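Long-range contacts in hydrazine synthase subunit alpha (Candidatus Kuenenia stuttgartiensis, PDB 5C2V), which catalyses, as part of the hydrazine synthase complex, the condensation of hydroxylamine with ammonia to hydrazine, the second half-reaction of hydrazine synthesis: residues L115-D120 / P212-T217; T163-F168 / R189-G194; D87-A92 / M108-S113. All blocks are in the same frame, centred on the assembly; numbering follows the deposited sequence.

Contact 1. Residues L115-D120 / P212-T217; sequences LRQMTD and PHLNTT
Leu214 points its CB bond at Gln117 and makes the densest part of this contact. Its methyl CD1 lies 3.7 Å from Gln117 CG, and its CD2 rests on Gln117 CB. Because CG of Gln117 stands anti to the backbone N (chi1 -177°) and the chain is extended beyond it, the whole aliphatic stem runs obliquely past both leucine methyls. The buried side continues through Thr216, which donates from OG1 to Met118 O at 2.8 Å while its CG2 meets Met118 CE at 3.6 Å. That same CE sits 4.1 Å above the plane of the Arg116 guanidinium, over its centre. In plane with the guanidinium, Arg116 NH2 gives a nearly straight bond to Leu214 O (3.1 Å, 170°) and is also hydrogen-bonded to Thr192 O. The exposed margin is looser: His213 NE2 makes a weak, bent bond to Asp120 OD2 (3.1 Å), with ring and carboxylate planes 82° apart. Residues 116-117 form the outer strand beside strand 103-109, whereas the type I turn Pro212-Asn215 and the G1 bulge facing Phe211 link strands 209-211 and 216-220 of the next sheet, consistent with adjacent blades of the six-bladed propeller.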
ATOM      1  N   LEU D 115     -11.124 -11.149  48.942  1.00 78.56           N
ATOM      2  CA  LEU D 115     -11.288 -10.097  47.943  1.00 64.12           C
ATOM      3  C   LEU D 115     -10.575  -8.811  48.365  1.00 63.10           C
ATOM      4  O   LEU D 115     -10.865  -8.250  49.422  1.00 67.34           O
ATOM      5  CB  LEU D 115     -12.779  -9.833  47.698  1.00 71.67           C
ATOM      6  CG  LEU D 115     -13.214  -8.964  46.511  1.00 63.60           C
ATOM      7  CD1 LEU D 115     -13.284  -7.488  46.887  1.00 62.12           C
ATOM      8  CD2 LEU D 115     -12.291  -9.172  45.319  1.00 69.15           C
ATOM      9  N   ARG D 116      -9.650  -8.344  47.529  1.00 75.85           N
ATOM     10  CA  ARG D 116      -8.876  -7.139  47.821  1.00 80.08           C
ATOM     11  C   ARG D 116      -8.868  -6.171  46.636  1.00 76.31           C
ATOM     12  O   ARG D 116      -8.799  -6.593  45.481  1.00 66.73           O
ATOM     13  CB  ARG D 116      -7.439  -7.509  48.207  1.00 69.77           C
ATOM     14  CG  ARG D 116      -6.575  -6.320  48.601  1.00 57.63           C
ATOM     15  CD  ARG D 116      -5.109  -6.704  48.731  1.00 57.67           C
ATOM     16  NE  ARG D 116      -4.265  -5.533  48.952  1.00 57.22           N
ATOM     17  CZ  ARG D 116      -2.937  -5.546  48.908  1.00 51.46           C
ATOM     18  NH1 ARG D 116      -2.291  -6.675  48.648  1.00 44.34           N
ATOM     19  NH2 ARG D 116      -2.254  -4.429  49.121  1.00 44.61           N
ATOM     20  N   GLN D 117      -8.933  -4.873  46.928  1.00 74.90           N
ATOM     21  CA  GLN D 117      -8.969  -3.842  45.892  1.00 73.24           C
ATOM     22  C   GLN D 117      -7.591  -3.236  45.623  1.00 74.26           C
ATOM     23  O   GLN D 117      -7.005  -2.596  46.494  1.00 73.61           O
ATOM     24  CB  GLN D 117      -9.946  -2.733  46.283  1.00 73.07           C
ATOM     25  CG  GLN D 117     -10.111  -1.655  45.225  1.00 72.92           C
ATOM     26  CD  GLN D 117     -11.047  -0.548  45.664  1.00 80.44           C
ATOM     27  OE1 GLN D 117     -11.762  -0.680  46.657  1.00 86.38           O
ATOM     28  NE2 GLN D 117     -11.046   0.556  44.924  1.00 71.31           N
ATOM     29  N   MET D 118      -7.084  -3.446  44.412  1.00 75.28           N
ATOM     30  CA  MET D 118      -5.752  -2.978  44.034  1.00 57.76           C
ATOM     31  C   MET D 118      -5.675  -1.512  43.592  1.00 66.11           C
ATOM     32  O   MET D 118      -4.742  -0.802  43.967  1.00 57.48           O
ATOM     33  CB  MET D 118      -5.193  -3.872  42.928  1.00 53.53           C
ATOM     34  CG  MET D 118      -5.171  -5.336  43.315  1.00 63.59           C
ATOM     35  SD  MET D 118      -4.552  -5.537  44.995  1.00 82.77           S
ATOM     36  CE  MET D 118      -2.810  -5.212  44.746  1.00 79.09           C
ATOM     37  N   THR D 119      -6.642  -1.058  42.797  1.00 68.93           N
ATOM     38  CA  THR D 119      -6.562   0.280  42.203  1.00 72.14           C
ATOM     39  C   THR D 119      -7.761   1.174  42.512  1.00 61.23           C
ATOM     40  O   THR D 119      -8.907   0.767  42.355  1.00 79.23           O
ATOM     41  CB  THR D 119      -6.417   0.202  40.667  1.00 69.32           C
ATOM     42  OG1 THR D 119      -7.439  -0.645  40.128  1.00 77.64           O
ATOM     43  CG2 THR D 119      -5.058  -0.352  40.285  1.00 60.39           C
ATOM     44  N   ASP D 120      -7.483   2.384  42.989  1.00 62.83           N
ATOM     45  CA  ASP D 120      -8.504   3.421  43.135  1.00 70.22           C
ATOM     46  C   ASP D 120      -8.510   4.441  41.989  1.00 61.68           C
ATOM     47  O   ASP D 120      -9.214   5.448  42.067  1.00 78.66           O
ATOM     48  CB  ASP D 120      -8.356   4.152  44.468  1.00 83.42           C
ATOM     49  CG  ASP D 120      -9.687   4.656  44.998  1.00 84.53           C
ATOM     50  OD1 ASP D 120     -10.728   4.070  44.631  1.00 74.82           O
ATOM     51  OD2 ASP D 120      -9.697   5.633  45.775  1.00 93.84           O
ATOM     52  N   PRO D 212      -3.051   4.645  49.642  1.00 66.56           N
ATOM     53  CA  PRO D 212      -2.809   4.298  51.047  1.00 73.74           C
ATOM     54  C   PRO D 212      -3.865   3.370  51.642  1.00 77.66           C
ATOM     55  O   PRO D 212      -3.515   2.417  52.340  1.00 86.27           O
ATOM     56  CB  PRO D 212      -2.839   5.658  51.758  1.00 75.92           C
ATOM     57  CG  PRO D 212      -2.637   6.671  50.679  1.00 70.00           C
ATOM     58  CD  PRO D 212      -3.283   6.088  49.469  1.00 62.91           C
ATOM     59  N   HIS D 213      -5.136   3.645  51.367  1.00 72.14           N
ATOM     60  CA  HIS D 213      -6.221   2.868  51.954  1.00 71.13           C
ATOM     61  C   HIS D 213      -6.263   1.447  51.398  1.00 65.23           C
ATOM     62  O   HIS D 213      -6.795   0.538  52.036  1.00 69.05           O
ATOM     63  CB  HIS D 213      -7.566   3.571  51.735  1.00 83.59           C
ATOM     64  CG  HIS D 213      -7.788   4.038  50.329  1.00 93.71           C
ATOM     65  ND1 HIS D 213      -7.226   5.193  49.831  1.00100.05           N
ATOM     66  CD2 HIS D 213      -8.526   3.513  49.322  1.00 81.52           C
ATOM     67  CE1 HIS D 213      -7.599   5.355  48.573  1.00 86.22           C
ATOM     68  NE2 HIS D 213      -8.388   4.350  48.241  1.00 86.07           N
ATOM     69  N   LEU D 214      -5.707   1.262  50.205  1.00 78.99           N
ATOM     70  CA  LEU D 214      -5.602  -0.065  49.609  1.00 75.18           C
ATOM     71  C   LEU D 214      -4.223  -0.691  49.818  1.00 77.89           C
ATOM     72  O   LEU D 214      -3.994  -1.838  49.429  1.00 69.33           O
ATOM     73  CB  LEU D 214      -5.919   0.003  48.115  1.00 80.67           C
ATOM     74  CG  LEU D 214      -7.275   0.623  47.779  1.00 73.17           C
ATOM     75  CD1 LEU D 214      -7.483   0.695  46.275  1.00 77.72           C
ATOM     76  CD2 LEU D 214      -8.396  -0.157  48.447  1.00 72.82           C
ATOM     77  N   ASN D 215      -3.321   0.066  50.438  1.00 60.25           N
ATOM     78  CA  ASN D 215      -1.931  -0.351  50.631  1.00 61.22           C
ATOM     79  C   ASN D 215      -1.265  -0.745  49.312  1.00 66.60           C
ATOM     80  O   ASN D 215      -0.618  -1.787  49.217  1.00 67.90           O
ATOM     81  CB  ASN D 215      -1.848  -1.512  51.631  1.00 78.93           C
ATOM     82  CG  ASN D 215      -0.438  -1.742  52.147  1.00 60.99           C
ATOM     83  OD1 ASN D 215       0.310  -0.796  52.394  1.00 46.14           O
ATOM     84  ND2 ASN D 215      -0.064  -3.008  52.301  1.00 48.46           N
ATOM     85  N   THR D 216      -1.440   0.087  48.289  1.00 76.73           N
ATOM     86  CA  THR D 216      -0.846  -0.175  46.978  1.00 62.09           C
ATOM     87  C   THR D 216      -0.250   1.097  46.386  1.00 55.51           C
ATOM     88  O   THR D 216      -0.584   2.199  46.816  1.00 56.09           O
ATOM     89  CB  THR D 216      -1.877  -0.751  45.986  1.00 58.62           C
ATOM     90  OG1 THR D 216      -2.974   0.161  45.849  1.00 80.09           O
ATOM     91  CG2 THR D 216      -2.401  -2.095  46.468  1.00 59.62           C
ATOM     92  N   THR D 217       0.633   0.949  45.401  1.00 60.77           N
ATOM     93  CA  THR D 217       1.209   2.124  44.741  1.00 67.01           C
ATOM     94  C   THR D 217       1.345   1.899  43.236  1.00 70.42           C
ATOM     95  O   THR D 217       1.693   0.806  42.804  1.00 70.73           O
ATOM     96  CB  THR D 217       2.591   2.482  45.331  1.00 71.83           C
ATOM     97  OG1 THR D 217       2.493   2.583  46.757  1.00 85.36           O
ATOM     98  CG2 THR D 217       3.094   3.806  44.770  1.00 58.63           C
TER

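Contact 2. Residues T163-F168 / R189-G194; sequences TGMIIF and RLDTQG
Two neighbouring antiparallel strands of one sheet, 154-171 and 186-191, meet here through Ile166 and Leu190. The axes of strands 165-168 and 189-191 come within 4.5 Å, with N-to-C directions 152° apart. Ile166 N donates to Leu190 O at 2.9 Å; the return bond from Leu190 N to Ile166 O is weak and strongly bent. The two side chains lie side by side and point the same way, with Ile166 CB 3.8 Å from Leu190 CD2, while Leu190 CD1 approaches CE1 of the Phe168 ring at 4.0 Å. On the other face Ile167 CD1 packs on Arg189 CB at 3.6 Å, and the arginine chain extends away to a salt bridge with Asp219. Strands 124-131, 154-171, 186-191 and 216-220 are consistent with a blade of the N-terminal six-bladed propeller. Where strand 186-191 ends, Asp191 OD1 accepts from Gln193 N at 2.9 Å, an Asx turn, and its OD2 accepts from Ile198 N. Thr192, just after the strand, points its CB toward the other segment: Thr163 OG1 donates to Thr192 OG1 at 2.9 Å, and Thr192 OG1 passes a weak bond on to Gly164 O. Gln193 NE2 adds a long, weak but straight bond to Thr163 OG1 (3.4 Å, 169°).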
ATOM      1  N   THR D 163       5.658 -11.025  47.220  1.00 75.98           N
ATOM      2  CA  THR D 163       4.471 -11.423  46.485  1.00 85.38           C
ATOM      3  C   THR D 163       4.721 -11.160  45.014  1.00 89.73           C
ATOM      4  O   THR D 163       4.743 -12.080  44.195  1.00 82.83           O
ATOM      5  CB  THR D 163       3.219 -10.657  46.955  1.00 78.86           C
ATOM      6  OG1 THR D 163       3.513  -9.257  47.021  1.00 72.27           O
ATOM      7  CG2 THR D 163       2.789 -11.137  48.332  1.00 71.09           C
ATOM      8  N   GLY D 164       4.915  -9.888  44.691  1.00 86.97           N
ATOM      9  CA  GLY D 164       5.265  -9.497  43.343  1.00 76.02           C
ATOM     10  C   GLY D 164       4.764  -8.114  42.991  1.00 78.91           C
ATOM     11  O   GLY D 164       4.400  -7.320  43.858  1.00 75.93           O
ATOM     12  N   MET D 165       4.752  -7.836  41.696  1.00 72.00           N
ATOM     13  CA  MET D 165       4.256  -6.582  41.163  1.00 63.08           C
ATOM     14  C   MET D 165       3.098  -6.889  40.226  1.00 70.88           C
ATOM     15  O   MET D 165       2.958  -8.019  39.758  1.00 67.98           O
ATOM     16  CB  MET D 165       5.363  -5.830  40.426  1.00 62.28           C
ATOM     17  CG  MET D 165       6.596  -5.545  41.268  1.00 41.68           C
ATOM     18  SD  MET D 165       6.349  -4.179  42.414  1.00 63.04           S
ATOM     19  CE  MET D 165       6.107  -2.828  41.263  1.00 62.96           C
ATOM     20  N   ILE D 166       2.262  -5.893  39.958  1.00 72.65           N
ATOM     21  CA  ILE D 166       1.171  -6.080  39.012  1.00 69.11           C
ATOM     22  C   ILE D 166       1.269  -5.095  37.855  1.00 62.24           C
ATOM     23  O   ILE D 166       1.165  -3.884  38.045  1.00 67.66           O
ATOM     24  CB  ILE D 166      -0.204  -5.934  39.688  1.00 68.39           C
ATOM     25  CG1 ILE D 166      -0.444  -7.090  40.659  1.00 66.07           C
ATOM     26  CG2 ILE D 166      -1.307  -5.901  38.642  1.00 77.62           C
ATOM     27  CD1 ILE D 166      -1.822  -7.088  41.283  1.00 52.14           C
ATOM     28  N   ILE D 167       1.478  -5.623  36.654  1.00 67.73           N
ATOM     29  CA  ILE D 167       1.526  -4.794  35.458  1.00 70.98           C
ATOM     30  C   ILE D 167       0.158  -4.786  34.794  1.00 54.14           C
ATOM     31  O   ILE D 167      -0.346  -5.834  34.395  1.00 53.67           O
ATOM     32  CB  ILE D 167       2.577  -5.299  34.450  1.00 69.75           C
ATOM     33  CG1 ILE D 167       3.897  -5.614  35.159  1.00 69.45           C
ATOM     34  CG2 ILE D 167       2.780  -4.281  33.337  1.00 57.48           C
ATOM     35  CD1 ILE D 167       4.527  -4.422  35.843  1.00 56.63           C
ATOM     36  N   PHE D 168      -0.453  -3.612  34.674  1.00 59.42           N
ATOM     37  CA  PHE D 168      -1.782  -3.547  34.072  1.00 73.26           C
ATOM     38  C   PHE D 168      -1.911  -2.396  33.084  1.00 69.77           C
ATOM     39  O   PHE D 168      -1.061  -1.511  33.034  1.00 55.24           O
ATOM     40  CB  PHE D 168      -2.860  -3.431  35.157  1.00 70.60           C
ATOM     41  CG  PHE D 168      -2.910  -2.086  35.833  1.00 63.06           C
ATOM     42  CD1 PHE D 168      -2.081  -1.803  36.905  1.00 53.64           C
ATOM     43  CD2 PHE D 168      -3.801  -1.114  35.407  1.00 49.75           C
ATOM     44  CE1 PHE D 168      -2.132  -0.570  37.532  1.00 53.81           C
ATOM     45  CE2 PHE D 168      -3.855   0.120  36.026  1.00 43.55           C
ATOM     46  CZ  PHE D 168      -3.020   0.392  37.092  1.00 55.23           C
ATOM     47  N   ARG D 189       2.972  -0.116  36.396  1.00 57.93           N
ATOM     48  CA  ARG D 189       3.483  -1.103  37.337  1.00 74.21           C
ATOM     49  C   ARG D 189       2.939  -0.783  38.725  1.00 60.74           C
ATOM     50  O   ARG D 189       2.810   0.385  39.103  1.00 50.52           O
ATOM     51  CB  ARG D 189       5.015  -1.139  37.338  1.00 54.27           C
ATOM     52  CG  ARG D 189       5.698   0.116  37.854  1.00 60.96           C
ATOM     53  CD  ARG D 189       7.199  -0.104  37.969  1.00 55.96           C
ATOM     54  NE  ARG D 189       7.915   1.114  38.337  1.00 47.94           N
ATOM     55  CZ  ARG D 189       9.230   1.177  38.525  1.00 48.86           C
ATOM     56  NH1 ARG D 189       9.974   0.089  38.382  1.00 49.51           N
ATOM     57  NH2 ARG D 189       9.801   2.327  38.858  1.00 51.92           N
ATOM     58  N   LEU D 190       2.608  -1.828  39.476  1.00 59.86           N
ATOM     59  CA  LEU D 190       1.920  -1.663  40.750  1.00 71.94           C
ATOM     60  C   LEU D 190       2.587  -2.454  41.869  1.00 71.94           C
ATOM     61  O   LEU D 190       2.697  -3.680  41.799  1.00 64.20           O
ATOM     62  CB  LEU D 190       0.451  -2.080  40.606  1.00 67.04           C
ATOM     63  CG  LEU D 190      -0.484  -2.039  41.818  1.00 71.15           C
ATOM     64  CD1 LEU D 190      -1.884  -1.671  41.375  1.00 56.53           C
ATOM     65  CD2 LEU D 190      -0.513  -3.377  42.539  1.00 77.49           C
ATOM     66  N   ASP D 191       3.032  -1.739  42.897  1.00 70.67           N
ATOM     67  CA  ASP D 191       3.538  -2.369  44.107  1.00 69.08           C
ATOM     68  C   ASP D 191       2.363  -2.736  45.004  1.00 62.22           C
ATOM     69  O   ASP D 191       1.568  -1.871  45.403  1.00 59.15           O
ATOM     70  CB  ASP D 191       4.516  -1.448  44.840  1.00 73.26           C
ATOM     71  CG  ASP D 191       5.384  -2.192  45.840  1.00 83.58           C
ATOM     72  OD1 ASP D 191       4.875  -3.114  46.512  1.00 75.86           O
ATOM     73  OD2 ASP D 191       6.581  -1.857  45.952  1.00 87.95           O
ATOM     74  N   THR D 192       2.267  -4.028  45.305  1.00 57.19           N
ATOM     75  CA  THR D 192       1.161  -4.585  46.072  1.00 72.86           C
ATOM     76  C   THR D 192       1.343  -4.425  47.577  1.00 73.75           C
ATOM     77  O   THR D 192       0.385  -4.544  48.338  1.00 81.54           O
ATOM     78  CB  THR D 192       0.975  -6.086  45.764  1.00 75.52           C
ATOM     79  OG1 THR D 192       2.123  -6.815  46.216  1.00 57.52           O
ATOM     80  CG2 THR D 192       0.795  -6.312  44.271  1.00 65.58           C
ATOM     81  N   GLN D 193       2.573  -4.161  48.006  1.00 69.72           N
ATOM     82  CA  GLN D 193       2.862  -4.073  49.433  1.00 71.40           C
ATOM     83  C   GLN D 193       2.844  -2.641  49.958  1.00 73.81           C
ATOM     84  O   GLN D 193       3.071  -2.412  51.146  1.00 92.01           O
ATOM     85  CB  GLN D 193       4.209  -4.732  49.743  1.00 58.46           C
ATOM     86  CG  GLN D 193       4.179  -6.250  49.628  1.00 67.29           C
ATOM     87  CD  GLN D 193       3.097  -6.885  50.487  1.00 65.34           C
ATOM     88  OE1 GLN D 193       2.684  -6.328  51.506  1.00 63.38           O
ATOM     89  NE2 GLN D 193       2.628  -8.057  50.074  1.00 54.41           N
ATOM     90  N   GLY D 194       2.544  -1.688  49.081  1.00 63.66           N
ATOM     91  CA  GLY D 194       2.461  -0.292  49.475  1.00 55.05           C
ATOM     92  C   GLY D 194       3.736   0.479  49.195  1.00 65.37           C
ATOM     93  O   GLY D 194       3.981   1.535  49.782  1.00 59.44           O
TER

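Contact 3. Residues D87-A92 / M108-S113; sequences DGKKFA and MNIDGS
Near the open end of the beta hairpin of strands 90-97 and 103-109, Phe91 and Met108 form an antiparallel hydrogen-bonded pair. Phe91 N donates to Met108 O and Met108 N to Phe91 O, each at 2.9 Å. Both side chains leave the same face of the sheet, lying side by side with Phe91 CZ 3.6 Å from Met108 CG. In both, CG falls between the backbone N and the carbonyl carbon (chi1 69° for Phe91, 75° for Met108), which sends the two groups the same way. The sulfur SD of Met108 lies 5.0 Å from the ring centroid of Phe91 and obliquely to it, a Met-aromatic contact. Leu72 touches both side chains, and Leu33 of strand 31-37 also packs on Phe91. This hairpin supplies the two middle strands of a four-stranded antiparallel sheet, consistent with a blade of the six-bladed propeller. One step further out, Lys90 and Asn109 form an antiparallel non-hydrogen-bonded pair and their side chains diverge; the extended Lys90 chain carries NZ to a salt bridge with Glu107 and meets Tyr85 in a cation-pi contact. Beyond that pair Ile110 N donates to Lys89 O at 2.8 Å, coming from above the carbonyl plane rather than onto a lone pair, and Ile110 CD1 touches Gly88 O at 3.6 Å. The departing strand then enters a type I turn, Asn109-Gly112. Just past it, Asp111 OD1 accepts from Ser113 N, an Asx turn, and from Ser113 OG, and the same hydroxyl accepts from Asn109 ND2 at 3.2 Å in the amide plane.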
ATOM      1  N   ASP D  87       1.114 -19.890  41.884  1.00 61.16           N
ATOM      2  CA  ASP D  87       0.745 -21.176  42.471  1.00 71.63           C
ATOM      3  C   ASP D  87      -0.606 -21.686  41.972  1.00 67.08           C
ATOM      4  O   ASP D  87      -0.877 -22.886  42.014  1.00 76.92           O
ATOM      5  CB  ASP D  87       0.723 -21.074  43.997  1.00 73.45           C
ATOM      6  CG  ASP D  87      -0.267 -20.043  44.496  1.00 80.07           C
ATOM      7  OD1 ASP D  87      -0.642 -19.147  43.712  1.00 85.10           O
ATOM      8  OD2 ASP D  87      -0.671 -20.127  45.675  1.00 88.54           O
ATOM      9  N   GLY D  88      -1.446 -20.772  41.500  1.00 72.57           N
ATOM     10  CA  GLY D  88      -2.760 -21.132  40.998  1.00 75.11           C
ATOM     11  C   GLY D  88      -3.844 -21.178  42.060  1.00 67.14           C
ATOM     12  O   GLY D  88      -4.917 -21.737  41.831  1.00 80.63           O
ATOM     13  N   LYS D  89      -3.562 -20.612  43.231  1.00 74.22           N
ATOM     14  CA  LYS D  89      -4.551 -20.552  44.305  1.00 84.69           C
ATOM     15  C   LYS D  89      -5.275 -19.208  44.368  1.00 76.04           C
ATOM     16  O   LYS D  89      -6.179 -19.021  45.183  1.00 87.85           O
ATOM     17  CB  LYS D  89      -3.889 -20.850  45.653  1.00 81.00           C
ATOM     18  CG  LYS D  89      -3.325 -22.256  45.753  1.00 66.62           C
ATOM     19  CD  LYS D  89      -4.400 -23.292  45.469  1.00 88.40           C
ATOM     20  CE  LYS D  89      -3.796 -24.650  45.151  1.00 87.12           C
ATOM     21  NZ  LYS D  89      -2.852 -25.102  46.210  1.00 91.23           N
ATOM     22  N   LYS D  90      -4.879 -18.276  43.508  1.00 68.25           N
ATOM     23  CA  LYS D  90      -5.510 -16.959  43.463  1.00 83.23           C
ATOM     24  C   LYS D  90      -5.323 -16.318  42.091  1.00 83.52           C
ATOM     25  O   LYS D  90      -4.480 -16.751  41.306  1.00 77.00           O
ATOM     26  CB  LYS D  90      -4.945 -16.044  44.555  1.00 63.27           C
ATOM     27  CG  LYS D  90      -3.785 -15.170  44.102  1.00 75.54           C
ATOM     28  CD  LYS D  90      -3.336 -14.213  45.194  1.00 62.83           C
ATOM     29  CE  LYS D  90      -2.260 -13.267  44.684  1.00 58.70           C
ATOM     30  NZ  LYS D  90      -1.772 -12.343  45.745  1.00 75.76           N
ATOM     31  N   PHE D  91      -6.116 -15.291  41.803  1.00 83.04           N
ATOM     32  CA  PHE D  91      -6.002 -14.589  40.532  1.00 78.02           C
ATOM     33  C   PHE D  91      -6.355 -13.109  40.651  1.00 70.02           C
ATOM     34  O   PHE D  91      -6.996 -12.679  41.614  1.00 78.45           O
ATOM     35  CB  PHE D  91      -6.889 -15.255  39.473  1.00 65.59           C
ATOM     36  CG  PHE D  91      -8.360 -15.089  39.717  1.00 78.61           C
ATOM     37  CD1 PHE D  91      -9.069 -14.069  39.100  1.00 83.66           C
ATOM     38  CD2 PHE D  91      -9.038 -15.955  40.556  1.00 86.15           C
ATOM     39  CE1 PHE D  91     -10.424 -13.916  39.322  1.00 82.08           C
ATOM     40  CE2 PHE D  91     -10.390 -15.808  40.779  1.00 88.43           C
ATOM     41  CZ  PHE D  91     -11.084 -14.787  40.162  1.00 90.30           C
ATOM     42  N   ALA D  92      -5.927 -12.339  39.655  1.00 70.20           N
ATOM     43  CA  ALA D  92      -6.232 -10.918  39.577  1.00 71.97           C
ATOM     44  C   ALA D  92      -7.104 -10.645  38.358  1.00 79.27           C
ATOM     45  O   ALA D  92      -7.077 -11.401  37.387  1.00 65.02           O
ATOM     46  CB  ALA D  92      -4.955 -10.096  39.515  1.00 61.48           C
ATOM     47  N   MET D 108      -8.468 -12.019  44.052  1.00 58.78           N
ATOM     48  CA  MET D 108      -9.133 -12.897  45.006  1.00 65.36           C
ATOM     49  C   MET D 108      -8.647 -14.335  44.870  1.00 75.67           C
ATOM     50  O   MET D 108      -8.068 -14.710  43.852  1.00 76.53           O
ATOM     51  CB  MET D 108     -10.651 -12.844  44.824  1.00 78.03           C
ATOM     52  CG  MET D 108     -11.158 -13.604  43.608  1.00 82.93           C
ATOM     53  SD  MET D 108     -12.940 -13.883  43.637  1.00 87.06           S
ATOM     54  CE  MET D 108     -13.553 -12.201  43.634  1.00 68.37           C
ATOM     55  N   ASN D 109      -8.887 -15.134  45.903  1.00 67.76           N
ATOM     56  CA  ASN D 109      -8.509 -16.540  45.889  1.00 73.33           C
ATOM     57  C   ASN D 109      -9.353 -17.342  44.906  1.00 62.40           C
ATOM     58  O   ASN D 109     -10.438 -16.914  44.514  1.00 73.56           O
ATOM     59  CB  ASN D 109      -8.626 -17.138  47.292  1.00 81.58           C
ATOM     60  CG  ASN D 109      -7.754 -16.424  48.304  1.00 82.81           C
ATOM     61  OD1 ASN D 109      -6.668 -15.945  47.977  1.00 85.79           O
ATOM     62  ND2 ASN D 109      -8.225 -16.348  49.543  1.00 81.13           N
ATOM     63  N   ILE D 110      -8.842 -18.503  44.508  1.00 64.19           N
ATOM     64  CA  ILE D 110      -9.523 -19.358  43.542  1.00 60.10           C
ATOM     65  C   ILE D 110     -10.854 -19.882  44.092  1.00 75.71           C
ATOM     66  O   ILE D 110     -11.769 -20.197  43.330  1.00 89.97           O
ATOM     67  CB  ILE D 110      -8.621 -20.548  43.122  1.00 65.54           C
ATOM     68  CG1 ILE D 110      -9.241 -21.324  41.957  1.00 73.73           C
ATOM     69  CG2 ILE D 110      -8.334 -21.462  44.308  1.00100.29           C
ATOM     70  CD1 ILE D 110      -8.422 -22.518  41.513  1.00 75.43           C
ATOM     71  N   ASP D 111     -10.966 -19.952  45.415  1.00 89.10           N
ATOM     72  CA  ASP D 111     -12.180 -20.458  46.052  1.00 82.40           C
ATOM     73  C   ASP D 111     -13.284 -19.405  46.098  1.00 82.64           C
ATOM     74  O   ASP D 111     -14.455 -19.730  46.299  1.00 92.90           O
ATOM     75  CB  ASP D 111     -11.874 -20.962  47.467  1.00 81.81           C
ATOM     76  CG  ASP D 111     -11.152 -19.929  48.319  1.00 85.14           C
ATOM     77  OD1 ASP D 111     -11.348 -18.715  48.105  1.00 88.10           O
ATOM     78  OD2 ASP D 111     -10.385 -20.338  49.215  1.00 78.32           O
ATOM     79  N   GLY D 112     -12.908 -18.145  45.908  1.00 78.33           N
ATOM     80  CA  GLY D 112     -13.859 -17.051  45.974  1.00 70.22           C
ATOM     81  C   GLY D 112     -13.708 -16.153  47.190  1.00 78.27           C
ATOM     82  O   GLY D 112     -14.381 -15.128  47.292  1.00 73.67           O
ATOM     83  N   SER D 113     -12.834 -16.535  48.117  1.00 72.81           N
ATOM     84  CA  SER D 113     -12.583 -15.717  49.301  1.00 81.22           C
ATOM     85  C   SER D 113     -11.427 -14.745  49.070  1.00 78.29           C
ATOM     86  O   SER D 113     -10.807 -14.748  48.007  1.00 84.84           O
ATOM     87  CB  SER D 113     -12.285 -16.605  50.512  1.00 71.68           C
ATOM     88  OG  SER D 113     -11.159 -17.432  50.277  1.00 65.00           O
TER

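How the contacts relate
Contacts 1 and 2 have centres 10 Å apart and share a sheet, since strands 186-191 and 216-220 are neighbours: Thr217 O lies 2.9 Å from Asp191 N, a probable backbone hydrogen bond. Contact 3 closes earlier in the chain. Its centre is 17 Å from that of contact 1, and Met108 CE packs on Leu115 CD2 at 3.7 Å where strands 103-109 and 116-117 adjoin. Contacts 2 and 3 do not touch; their nearest atoms are about 5 Å apart. Contact 1 therefore bridges the sheets of the other two. All three lie away from the heme and zinc sites. The Met108 side chain is about 11 Å from bound trimethyl glycine.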